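Local coordinates for uncharacterized protein (Bacteroides ovatus, PDB 4FS7), which is of unknown function but is an extracellular BspA-type leucine-rich repeat protein that probably binds other proteins, at residues Gly132-Ile146 with Gly154-Ser168. Numbering follows the deposited sequence. Where two conformers were deposited one is given.
Sequences GVEAFKGCDFKEITI and GDEAFATCESLEYVS
F136 and F158 fill the same place in two successive coils of a BspA-type leucine-rich repeat solenoid. Their rings point the same way with planes only 6° apart, but are slid so far that little overlaps; F136 CD2 sits 3.6 Å from F158 CE1. I144 and I146 close in on the F158 ring, CD1 of I144 at 3.7 Å from CE1 and CD1 of I146 at 3.8 Å from CZ. I144 reaches the ring with an extended side chain, CG1 anti to the backbone N (chi1 -165°) and CD1 carried on outward, while its CG2 branch packs on V167 CG2. Backbone bonds join the same two coils: E134 N, F136 N and G138 N donate to D155 O, A157 O and A159 O along matching turns, and strands 143-145 and 166-168 pair in parallel. Toward the preceding coil, F136 meets the nearly parallel ring of F113. The extended K137 chain runs beside E156 in a salt bridge, NZ to OE1 2.8 Å; that OE1 lies 3.8 Å from E134 OE2, a like charge the lysine probably offsets. Water 2 donates to C139 O and F141 O and accepts from S163 N. S163 OG donates to D140 OD1 at 2.7 Å, arriving 44° out of the carboxylate plane.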
ATOM      1  N   GLY A 132     -14.023   9.885  -3.989  1.00 11.80           N
ATOM      2  CA  GLY A 132     -14.432   8.535  -4.301  1.00 12.10           C
ATOM      3  C   GLY A 132     -13.310   7.601  -4.696  1.00 10.95           C
ATOM      4  O   GLY A 132     -12.161   7.991  -4.816  1.00 11.67           O
ATOM      5  N   VAL A 133     -13.717   6.357  -4.938  1.00 11.67           N
ATOM      6  CA  VAL A 133     -12.814   5.297  -5.393  1.00 11.30           C
ATOM      7  C   VAL A 133     -12.108   5.731  -6.686  1.00 10.90           C
ATOM      8  O   VAL A 133     -12.742   6.194  -7.642  1.00 12.27           O
ATOM      9  CB  VAL A 133     -13.584   3.993  -5.563  1.00 12.21           C
ATOM     10  CG1 VAL A 133     -12.740   2.933  -6.280  1.00 14.30           C
ATOM     11  CG2 VAL A 133     -14.039   3.498  -4.225  1.00 14.63           C
ATOM     12  N   GLU A 134     -10.786   5.632  -6.705  1.00 11.28           N
ATOM     13  CA  GLU A 134     -10.015   5.890  -7.898  1.00 10.94           C
ATOM     14  C   GLU A 134     -10.213   7.309  -8.439  1.00 11.57           C
ATOM     15  O   GLU A 134     -10.003   7.573  -9.602  1.00 12.29           O
ATOM     16  CB  GLU A 134     -10.272   4.845  -8.970  1.00 12.29           C
ATOM     17  CG  GLU A 134      -9.796   3.462  -8.520  1.00 13.53           C
ATOM     18  CD  GLU A 134     -10.195   2.337  -9.430  1.00 23.01           C
ATOM     19  OE1 GLU A 134     -10.531   2.540 -10.586  1.00 28.40           O
ATOM     20  OE2 GLU A 134     -10.124   1.168  -8.967  1.00 31.49           O
ATOM     21  N   ALA A 135     -10.597   8.248  -7.577  1.00 10.85           N
ATOM     22  CA  ALA A 135     -10.990   9.581  -8.065  1.00 10.94           C
ATOM     23  C   ALA A 135      -9.902  10.299  -8.838  1.00 10.99           C
ATOM     24  O   ALA A 135     -10.190  11.039  -9.776  1.00 12.06           O
ATOM     25  CB  ALA A 135     -11.468  10.438  -6.877  1.00 12.90           C
ATOM     26  N   PHE A 136      -8.649  10.148  -8.385  1.00 10.63           N
ATOM     27  CA  PHE A 136      -7.512  10.843  -8.978  1.00 11.60           C
ATOM     28  C   PHE A 136      -6.444   9.858  -9.492  1.00 11.80           C
ATOM     29  O   PHE A 136      -5.292  10.232  -9.647  1.00 12.84           O
ATOM     30  CB  PHE A 136      -6.884  11.837  -8.001  1.00 11.91           C
ATOM     31  CG  PHE A 136      -7.812  12.956  -7.608  1.00 12.04           C
ATOM     32  CD1 PHE A 136      -8.061  14.011  -8.489  1.00 12.83           C
ATOM     33  CD2 PHE A 136      -8.520  12.938  -6.405  1.00 13.90           C
ATOM     34  CE1 PHE A 136      -8.901  15.022  -8.138  1.00 15.00           C
ATOM     35  CE2 PHE A 136      -9.376  13.982  -6.084  1.00 15.20           C
ATOM     36  CZ  PHE A 136      -9.557  14.997  -6.969  1.00 15.80           C
ATOM     37  N   LYS A 137      -6.857   8.631  -9.795  1.00 11.97           N
ATOM     38  CA  LYS A 137      -5.900   7.595 -10.162  1.00 11.79           C
ATOM     39  C   LYS A 137      -5.140   7.993 -11.426  1.00 12.43           C
ATOM     40  O   LYS A 137      -5.731   8.257 -12.493  1.00 15.64           O
ATOM     41  CB  LYS A 137      -6.612   6.260 -10.319  1.00 13.17           C
ATOM     42  CG  LYS A 137      -5.698   5.116 -10.724  1.00 16.44           C
ATOM     43  CD  LYS A 137      -6.411   3.771 -10.682  1.00 19.83           C
ATOM     44  CE  LYS A 137      -5.436   2.623 -10.864  1.00 24.13           C
ATOM     45  NZ  LYS A 137      -6.099   1.297 -10.625  1.00 31.09           N
ATOM     46  N   GLY A 138      -3.828   8.088 -11.335  1.00 13.58           N
ATOM     47  CA  GLY A 138      -3.007   8.434 -12.490  1.00 13.99           C
ATOM     48  C   GLY A 138      -2.784   9.902 -12.713  1.00 14.62           C
ATOM     49  O   GLY A 138      -2.028  10.269 -13.595  1.00 18.46           O
ATOM     50  N   CYS A 139      -3.384  10.763 -11.923  1.00 13.16           N
ATOM     51  CA  CYS A 139      -3.138  12.197 -12.103  1.00 14.02           C
ATOM     52  C   CYS A 139      -1.697  12.548 -11.815  1.00 14.30           C
ATOM     53  O   CYS A 139      -1.039  11.887 -11.031  1.00 17.39           O
ATOM     54  CB  CYS A 139      -4.043  13.000 -11.187  1.00 14.35           C
ATOM     55  SG  CYS A 139      -5.784  13.045 -11.702  1.00 15.82           S
ATOM     56  N   ASP A 140      -1.197  13.592 -12.470  1.00 14.13           N
ATOM     57  CA  ASP A 140       0.229  13.948 -12.440  1.00 15.39           C
ATOM     58  C   ASP A 140       0.572  15.085 -11.459  1.00 14.41           C
ATOM     59  O   ASP A 140       1.583  15.755 -11.624  1.00 17.49           O
ATOM     60  CB  ASP A 140       0.768  14.238 -13.843  1.00 17.39           C
ATOM     61  CG  ASP A 140       2.231  13.906 -13.961  1.00 22.13           C
ATOM     62  OD1 ASP A 140       2.664  12.912 -13.329  1.00 22.30           O
ATOM     63  OD2 ASP A 140       2.932  14.649 -14.676  1.00 27.13           O
ATOM     64  N   PHE A 141      -0.244  15.242 -10.408  1.00 14.62           N
ATOM     65  CA  PHE A 141       0.001  16.171  -9.298  1.00 16.15           C
ATOM     66  C   PHE A 141       1.357  15.990  -8.654  1.00 13.84           C
ATOM     67  O   PHE A 141       1.718  14.849  -8.342  1.00 14.96           O
ATOM     68  CB  PHE A 141      -1.022  15.946  -8.132  1.00 19.11           C
ATOM     69  CG  PHE A 141      -2.469  15.920  -8.539  1.00 16.11           C
ATOM     70  CD1 PHE A 141      -2.972  16.760  -9.504  1.00 18.42           C
ATOM     71  CD2 PHE A 141      -3.367  15.042  -7.890  1.00 21.83           C
ATOM     72  CE1 PHE A 141      -4.298  16.756  -9.847  1.00 17.14           C
ATOM     73  CE2 PHE A 141      -4.682  15.021  -8.253  1.00 18.43           C
ATOM     74  CZ  PHE A 141      -5.162  15.893  -9.209  1.00 19.23           C
ATOM     75  N   LYS A 142       2.030  17.082  -8.333  1.00 13.06           N
ATOM     76  CA  LYS A 142       3.177  17.037  -7.423  1.00 12.96           C
ATOM     77  C   LYS A 142       2.741  17.124  -5.955  1.00 13.25           C
ATOM     78  O   LYS A 142       3.443  16.615  -5.080  1.00 14.00           O
ATOM     79  CB  LYS A 142       4.130  18.172  -7.729  1.00 16.06           C
ATOM     80  CG  LYS A 142       5.368  18.178  -6.908  1.00 22.49           C
ATOM     81  CD  LYS A 142       6.321  19.320  -7.373  1.00 28.76           C
ATOM     82  CE  LYS A 142       7.559  19.393  -6.495  1.00 33.70           C
ATOM     83  NZ  LYS A 142       8.687  20.038  -7.237  1.00 38.97           N
ATOM     84  N   GLU A 143       1.641  17.828  -5.689  1.00 12.96           N
ATOM     85  CA  GLU A 143       1.193  18.024  -4.343  1.00 13.79           C
ATOM     86  C   GLU A 143      -0.295  18.046  -4.358  1.00 13.02           C
ATOM     87  O   GLU A 143      -0.936  18.400  -5.353  1.00 14.59           O
ATOM     88  CB  GLU A 143       1.774  19.303  -3.772  1.00 15.41           C
ATOM     89  CG  GLU A 143       1.351  20.583  -4.369  1.00 20.96           C
ATOM     90  CD  GLU A 143       1.946  21.726  -3.534  1.00 31.17           C
ATOM     91  OE1 GLU A 143       3.083  22.115  -3.819  1.00 36.24           O
ATOM     92  OE2 GLU A 143       1.310  22.154  -2.534  1.00 43.29           O
ATOM     93  N   ILE A 144      -0.876  17.664  -3.249  1.00 12.21           N
ATOM     94  CA  ILE A 144      -2.312  17.866  -3.015  1.00 13.88           C
ATOM     95  C   ILE A 144      -2.601  18.040  -1.519  1.00 12.65           C
ATOM     96  O   ILE A 144      -2.013  17.336  -0.670  1.00 13.42           O
ATOM     97  CB  ILE A 144      -3.187  16.748  -3.626  1.00 16.81           C
ATOM     98  CG1 ILE A 144      -4.661  17.212  -3.676  1.00 18.85           C
ATOM     99  CG2 ILE A 144      -2.986  15.456  -2.867  1.00 16.66           C
ATOM    100  CD1 ILE A 144      -5.570  16.363  -4.445  1.00 20.58           C
ATOM    101  N   THR A 145      -3.441  19.032  -1.219  1.00 13.15           N
ATOM    102  CA  THR A 145      -3.942  19.237   0.129  1.00 14.53           C
ATOM    103  C   THR A 145      -5.409  18.865   0.219  1.00 13.82           C
ATOM    104  O   THR A 145      -6.251  19.340  -0.582  1.00 15.40           O
ATOM    105  CB  THR A 145      -3.689  20.690   0.565  0.70 17.09           C
ATOM    106  OG1 THR A 145      -2.277  20.920   0.572  0.70 21.21           O
ATOM    107  CG2 THR A 145      -4.260  20.972   1.960  0.70 18.58           C
ATOM    108  N   ILE A 146      -5.710  17.955   1.126  1.00 13.25           N
ATOM    109  CA  ILE A 146      -7.086  17.461   1.329  0.50 12.40           C
ATOM    110  C   ILE A 146      -7.733  18.287   2.424  1.00 13.22           C
ATOM    111  O   ILE A 146      -7.218  18.337   3.519  1.00 14.37           O
ATOM    112  CB  ILE A 146      -7.155  15.971   1.806  0.50 11.46           C
ATOM    113  CG1 ILE A 146      -6.326  15.034   0.919  0.50 12.86           C
ATOM    114  CG2 ILE A 146      -8.625  15.491   1.898  0.50 13.11           C
ATOM    115  CD1 ILE A 146      -6.653  15.076  -0.579  0.50 10.98           C
ATOM    116  N   GLY A 154     -11.768   7.229  -0.951  1.00 10.35           N
ATOM    117  CA  GLY A 154     -11.965   5.864  -1.384  1.00 11.14           C
ATOM    118  C   GLY A 154     -10.705   5.129  -1.821  1.00 10.11           C
ATOM    119  O   GLY A 154      -9.649   5.702  -2.067  1.00 10.38           O
ATOM    120  N   ASP A 155     -10.867   3.808  -1.972  1.00 10.53           N
ATOM    121  CA  ASP A 155      -9.811   2.933  -2.413  1.00 10.79           C
ATOM    122  C   ASP A 155      -9.104   3.497  -3.630  1.00 10.44           C
ATOM    123  O   ASP A 155      -9.749   3.960  -4.590  1.00 10.64           O
ATOM    124  CB  ASP A 155     -10.378   1.549  -2.829  1.00 12.16           C
ATOM    125  CG  ASP A 155     -10.989   0.752  -1.715  1.00 13.75           C
ATOM    126  OD1 ASP A 155     -10.943   1.177  -0.565  1.00 13.47           O
ATOM    127  OD2 ASP A 155     -11.484  -0.364  -2.038  1.00 19.37           O
ATOM    128  N   GLU A 156      -7.772   3.434  -3.618  1.00 10.33           N
ATOM    129  CA  GLU A 156      -6.971   3.754  -4.798  1.00 10.41           C
ATOM    130  C   GLU A 156      -7.225   5.178  -5.326  1.00  9.70           C
ATOM    131  O   GLU A 156      -6.915   5.466  -6.492  1.00 10.08           O
ATOM    132  CB  GLU A 156      -7.149   2.714  -5.908  1.00 12.16           C
ATOM    133  CG  GLU A 156      -6.519   1.358  -5.553  1.00 13.04           C
ATOM    134  CD  GLU A 156      -6.422   0.395  -6.709  1.00 21.71           C
ATOM    135  OE1 GLU A 156      -6.542   0.792  -7.888  1.00 28.70           O
ATOM    136  OE2 GLU A 156      -6.215  -0.807  -6.446  1.00 26.39           O
ATOM    137  N   ALA A 157      -7.629   6.101  -4.459  1.00  9.71           N
ATOM    138  CA  ALA A 157      -7.953   7.453  -4.941  1.00 10.87           C
ATOM    139  C   ALA A 157      -6.762   8.169  -5.555  1.00 10.33           C
ATOM    140  O   ALA A 157      -6.949   8.968  -6.468  1.00 11.18           O
ATOM    141  CB  ALA A 157      -8.569   8.286  -3.813  1.00 11.03           C
ATOM    142  N   PHE A 158      -5.544   7.882  -5.068  1.00  9.34           N
ATOM    143  CA  PHE A 158      -4.321   8.489  -5.556  1.00 10.41           C
ATOM    144  C   PHE A 158      -3.365   7.434  -6.091  1.00 10.76           C
ATOM    145  O   PHE A 158      -2.153   7.654  -6.167  1.00 13.19           O
ATOM    146  CB  PHE A 158      -3.669   9.352  -4.468  1.00 11.10           C
ATOM    147  CG  PHE A 158      -4.540  10.493  -4.069  1.00 11.91           C
ATOM    148  CD1 PHE A 158      -4.620  11.587  -4.905  1.00 12.07           C
ATOM    149  CD2 PHE A 158      -5.319  10.455  -2.916  1.00 14.57           C
ATOM    150  CE1 PHE A 158      -5.450  12.661  -4.623  1.00 14.78           C
ATOM    151  CE2 PHE A 158      -6.151  11.545  -2.617  1.00 14.20           C
ATOM    152  CZ  PHE A 158      -6.210  12.612  -3.496  1.00 15.62           C
ATOM    153  N   ALA A 159      -3.878   6.268  -6.452  1.00 10.61           N
ATOM    154  CA  ALA A 159      -2.984   5.220  -6.982  1.00 10.08           C
ATOM    155  C   ALA A 159      -2.348   5.676  -8.296  1.00 11.83           C
ATOM    156  O   ALA A 159      -3.010   6.350  -9.117  1.00 12.95           O
ATOM    157  CB  ALA A 159      -3.735   3.922  -7.186  1.00 12.96           C
ATOM    158  N   THR A 160      -1.078   5.313  -8.503  1.00 12.02           N
ATOM    159  CA  THR A 160      -0.340   5.590  -9.731  1.00 13.25           C
ATOM    160  C   THR A 160      -0.216   7.077  -9.975  1.00 12.21           C
ATOM    161  O   THR A 160       0.011   7.484 -11.112  1.00 14.09           O
ATOM    162  CB  THR A 160      -0.858   4.795 -10.962  1.00 15.99           C
ATOM    163  OG1 THR A 160      -2.045   5.352 -11.480  1.00 19.59           O
ATOM    164  CG2 THR A 160      -1.131   3.375 -10.628  1.00 19.81           C
ATOM    165  N   CYS A 161      -0.230   7.895  -8.934  1.00 11.71           N
ATOM    166  CA  CYS A 161       0.099   9.310  -9.052  1.00 12.57           C
ATOM    167  C   CYS A 161       1.633   9.415  -8.954  1.00 12.54           C
ATOM    168  O   CYS A 161       2.227   9.581  -7.874  1.00 12.85           O
ATOM    169  CB  CYS A 161      -0.609  10.110  -7.986  1.00 12.13           C
ATOM    170  SG  CYS A 161      -2.418  10.190  -8.252  1.00 13.39           S
ATOM    171  N   GLU A 162       2.273   9.266 -10.115  1.00 14.02           N
ATOM    172  CA  GLU A 162       3.715   9.001 -10.174  1.00 14.88           C
ATOM    173  C   GLU A 162       4.601  10.225  -9.976  1.00 14.00           C
ATOM    174  O   GLU A 162       5.809  10.067  -9.828  1.00 17.25           O
ATOM    175  CB  GLU A 162       4.085   8.226 -11.460  1.00 17.07           C
ATOM    176  CG  GLU A 162       3.420   6.832 -11.513  1.00 20.53           C
ATOM    177  CD  GLU A 162       3.768   5.998 -12.716  1.00 27.18           C
ATOM    178  OE1 GLU A 162       4.172   6.542 -13.767  1.00 32.21           O
ATOM    179  OE2 GLU A 162       3.628   4.764 -12.613  1.00 32.34           O
ATOM    180  N   SER A 163       4.001  11.420  -9.903  1.00 13.86           N
ATOM    181  CA  SER A 163       4.743  12.636  -9.604  1.00 14.01           C
ATOM    182  C   SER A 163       4.468  13.142  -8.186  1.00 11.95           C
ATOM    183  O   SER A 163       5.057  14.148  -7.789  1.00 13.87           O
ATOM    184  CB  SER A 163       4.396  13.757 -10.602  1.00 15.25           C
ATOM    185  OG  SER A 163       4.853  13.410 -11.872  1.00 19.18           O
ATOM    186  N   LEU A 164       3.569  12.494  -7.441  1.00 11.27           N
ATOM    187  CA  LEU A 164       3.147  13.015  -6.134  1.00 11.49           C
ATOM    188  C   LEU A 164       4.291  12.955  -5.114  1.00 11.97           C
ATOM    189  O   LEU A 164       4.846  11.873  -4.858  1.00 12.44           O
ATOM    190  CB  LEU A 164       1.965  12.230  -5.616  1.00 11.72           C
ATOM    191  CG  LEU A 164       1.263  12.722  -4.363  1.00 13.21           C
ATOM    192  CD1 LEU A 164       0.575  14.095  -4.571  1.00 14.66           C
ATOM    193  CD2 LEU A 164       0.212  11.678  -3.917  1.00 16.56           C
ATOM    194  N   GLU A 165       4.641  14.108  -4.557  1.00 11.47           N
ATOM    195  CA  GLU A 165       5.676  14.261  -3.576  1.00 12.45           C
ATOM    196  C   GLU A 165       5.193  14.800  -2.250  1.00 11.98           C
ATOM    197  O   GLU A 165       5.908  14.722  -1.252  1.00 15.44           O
ATOM    198  CB  GLU A 165       6.777  15.200  -4.103  1.00 13.14           C
ATOM    199  CG  GLU A 165       7.523  14.704  -5.343  1.00 18.62           C
ATOM    200  CD  GLU A 165       8.680  15.603  -5.750  1.00 23.69           C
ATOM    201  OE1 GLU A 165       9.386  16.131  -4.873  1.00 26.61           O
ATOM    202  OE2 GLU A 165       8.897  15.741  -6.957  1.00 29.68           O
ATOM    203  N   TYR A 166       3.990  15.367  -2.204  1.00 12.50           N
ATOM    204  CA  TYR A 166       3.489  15.936  -0.973  1.00 12.02           C
ATOM    205  C   TYR A 166       2.004  15.683  -0.922  1.00 12.43           C
ATOM    206  O   TYR A 166       1.282  16.032  -1.875  1.00 13.03           O
ATOM    207  CB  TYR A 166       3.758  17.418  -0.908  1.00 13.83           C
ATOM    208  CG  TYR A 166       3.168  17.992   0.348  1.00 13.75           C
ATOM    209  CD1 TYR A 166       3.793  17.789   1.583  1.00 16.86           C
ATOM    210  CD2 TYR A 166       1.929  18.651   0.331  1.00 15.98           C
ATOM    211  CE1 TYR A 166       3.261  18.296   2.752  1.00 18.17           C
ATOM    212  CE2 TYR A 166       1.381  19.151   1.514  1.00 16.96           C
ATOM    213  CZ  TYR A 166       2.043  18.973   2.711  1.00 16.36           C
ATOM    214  OH  TYR A 166       1.468  19.464   3.851  1.00 20.15           O
ATOM    215  N   VAL A 167       1.510  15.115   0.180  1.00 11.50           N
ATOM    216  CA  VAL A 167       0.068  15.017   0.426  1.00 12.20           C
ATOM    217  C   VAL A 167      -0.255  15.354   1.868  1.00 12.20           C
ATOM    218  O   VAL A 167       0.413  14.877   2.761  1.00 14.38           O
ATOM    219  CB  VAL A 167      -0.496  13.629   0.017  1.00 15.21           C
ATOM    220  CG1 VAL A 167       0.250  12.489   0.655  1.00 18.08           C
ATOM    221  CG2 VAL A 167      -1.990  13.541   0.288  1.00 16.86           C
ATOM    222  N   SER A 168      -1.237  16.226   2.071  1.00 11.46           N
ATOM    223  CA  SER A 168      -1.765  16.554   3.383  1.00 11.81           C
ATOM    224  C   SER A 168      -3.137  15.928   3.554  1.00 11.40           C
ATOM    225  O   SER A 168      -4.107  16.411   2.971  1.00 12.91           O
ATOM    226  CB  SER A 168      -1.816  18.065   3.554  1.00 14.05           C
ATOM    227  OG  SER A 168      -2.378  18.368   4.832  1.00 16.80           O
TER
HETATM  228  O   HOH W   1       1.084  10.211 -12.884  1.00 23.09           O
HETATM  229  O   HOH W   2       1.260  12.359  -9.542  1.00 14.05           O
HETATM  230  O   HOH W   3      -0.675  21.399   3.320  1.00 34.01           O
HETATM  231  O   HOH W   4      -5.115  18.825   5.077  1.00 23.47           O